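Histidinol-phosphate aminotransferase (PDB 3FTB) probably acts as a pyridoxal 5'-phosphate-dependent aminotransferase, transferring amino groups in the manner of histidinol-phosphate aminotransferases. Local coordinates at residues Glu184-Phe189 / Ala297-Cys302. Numbering follows the deposited sequence.
Sequences EAFIEF and ANFVLC
Phe186 takes the edge of Phe299 over the middle of one ring face, a T-shaped pair with centroids 4.8 Å apart and planes at 69°. The leading atom is Phe299 CE2, which comes within 3.6 Å of Phe186 CE2 and lies almost equally near the other five ring carbons. With chi1 at 52°, CG of Phe299 is wedged between the two main-chain neighbours of CA, and the ring turns back to the loop although CB does not point there.

The Asn298 amide lies flat on Phe189, its plane only 7° from that of the ring, with OD1 over the ring centre and 3.6 Å from Phe189 CE2. CB of Asn298 adds a CH-pi contact to the same ring. Asn298 OD1 also stands 3.5 Å from Phe186 CD1, and this buried oxygen finds no hydrogen-bond partner, whereas ND2 is bound by the carbonyl oxygen of Asn34. Ala297 CB touches the beta carbons of Phe186 and Phe189, 3.9 Å from each, and Ala297 CA comes to 3.5 Å from Phe189 CB.

No hydrogen bond joins the segments; ring and amide stacking and van der Waals packing do. They link the turn after strand 179-183 of the seven-stranded sheet to strand 299-304 of the five-stranded one, consistent with the two-domain architecture of fold-type I aminotransferases. From helix 262-285, Trp271 packs on Phe189, and Arg276 hydrogen-bonds Ala297 O and, weakly, Phe189 O.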
# COMPACT_ATOMS: atom_id res chain seq x y z
N GLU A 184 -5.24 18.46 3.88
CA GLU A 184 -4.28 19.53 3.64
C GLU A 184 -3.17 19.12 2.68
O GLU A 184 -2.02 19.54 2.83
CB GLU A 184 -3.69 20.02 4.96
CG GLU A 184 -4.64 20.90 5.77
CD GLU A 184 -3.95 21.53 6.96
OE1 GLU A 184 -2.70 21.41 7.11
OE2 GLU A 184 -4.68 22.14 7.75
N ALA A 185 -3.51 18.32 1.68
CA ALA A 185 -2.52 17.74 0.78
C ALA A 185 -1.86 18.81 -0.07
O ALA A 185 -0.77 18.59 -0.62
CB ALA A 185 -3.16 16.68 -0.10
N PHE A 186 -2.52 19.96 -0.18
CA PHE A 186 -2.04 21.06 -1.00
C PHE A 186 -1.47 22.18 -0.15
O PHE A 186 -0.76 23.04 -0.66
CB PHE A 186 -3.17 21.63 -1.86
CG PHE A 186 -3.54 20.78 -3.05
CD1 PHE A 186 -2.65 20.61 -4.10
CD2 PHE A 186 -4.79 20.18 -3.13
CE1 PHE A 186 -2.99 19.84 -5.21
CE2 PHE A 186 -5.15 19.41 -4.24
CZ PHE A 186 -4.24 19.24 -5.28
N ILE A 187 -1.79 22.15 1.15
CA ILE A 187 -1.46 23.25 2.05
C ILE A 187 -0.02 23.72 1.90
O ILE A 187 0.34 24.80 2.37
CB ILE A 187 -1.68 22.85 3.52
CG1 ILE A 187 -1.93 24.09 4.39
CG2 ILE A 187 -0.47 22.10 4.03
CD1 ILE A 187 -3.32 24.70 4.26
N GLU A 188 0.80 22.92 1.24
CA GLU A 188 2.22 23.22 1.10
C GLU A 188 2.43 24.48 0.28
O GLU A 188 3.37 25.26 0.51
CB GLU A 188 2.89 22.07 0.38
CG GLU A 188 2.20 20.75 0.54
CD GLU A 188 2.63 20.06 1.80
OE1 GLU A 188 2.01 19.03 2.11
OE2 GLU A 188 3.57 20.55 2.46
N PHE A 189 1.52 24.67 -0.67
CA PHE A 189 1.70 25.64 -1.74
C PHE A 189 1.37 27.06 -1.28
O PHE A 189 1.44 27.99 -2.08
CB PHE A 189 0.84 25.26 -2.95
CG PHE A 189 1.28 23.99 -3.65
CD1 PHE A 189 2.24 24.04 -4.66
CD2 PHE A 189 0.71 22.77 -3.33
CE1 PHE A 189 2.63 22.88 -5.32
CE2 PHE A 189 1.10 21.60 -3.99
CZ PHE A 189 2.06 21.67 -4.98
N ALA A 297 -3.21 27.40 -3.85
CA ALA A 297 -2.29 26.31 -4.15
C ALA A 297 -1.84 26.39 -5.61
O ALA A 297 -1.70 27.48 -6.16
CB ALA A 297 -2.95 24.95 -3.86
N ASN A 298 -1.65 25.24 -6.25
CA ASN A 298 -1.18 25.22 -7.64
C ASN A 298 -2.27 24.90 -8.69
O ASN A 298 -2.02 24.17 -9.66
CB ASN A 298 0.02 24.29 -7.80
CG ASN A 298 -0.32 22.84 -7.50
OD1 ASN A 298 -1.16 22.57 -6.64
ND2 ASN A 298 0.30 21.91 -8.22
N PHE A 299 -3.45 25.48 -8.51
CA PHE A 299 -4.53 25.37 -9.48
C PHE A 299 -5.52 26.53 -9.33
O PHE A 299 -5.57 27.19 -8.29
CB PHE A 299 -5.25 24.03 -9.34
CG PHE A 299 -5.70 23.74 -7.95
CD1 PHE A 299 -6.90 24.25 -7.46
CD2 PHE A 299 -4.92 22.95 -7.10
CE1 PHE A 299 -7.31 23.98 -6.17
CE2 PHE A 299 -5.33 22.69 -5.82
CZ PHE A 299 -6.52 23.20 -5.35
N VAL A 300 -6.31 26.76 -10.38
CA VAL A 300 -7.22 27.90 -10.45
C VAL A 300 -8.58 27.50 -11.07
O VAL A 300 -8.61 26.83 -12.11
CB VAL A 300 -6.58 29.04 -11.28
CG1 VAL A 300 -6.27 28.56 -12.70
CG2 VAL A 300 -7.46 30.28 -11.29
N LEU A 301 -9.69 27.89 -10.43
CA LEU A 301 -11.03 27.60 -10.97
C LEU A 301 -11.63 28.78 -11.76
O LEU A 301 -11.88 29.86 -11.21
CB LEU A 301 -12.01 27.21 -9.84
CG LEU A 301 -13.46 26.94 -10.25
CD1 LEU A 301 -13.60 25.54 -10.83
CD2 LEU A 301 -14.42 27.14 -9.08
N CYS A 302 -11.89 28.54 -13.04
CA CYS A 302 -12.41 29.58 -13.92
C CYS A 302 -13.88 29.35 -14.31
O CYS A 302 -14.29 28.23 -14.63
CB CYS A 302 -11.51 29.73 -15.15
SG CYS A 302 -9.78 30.12 -14.75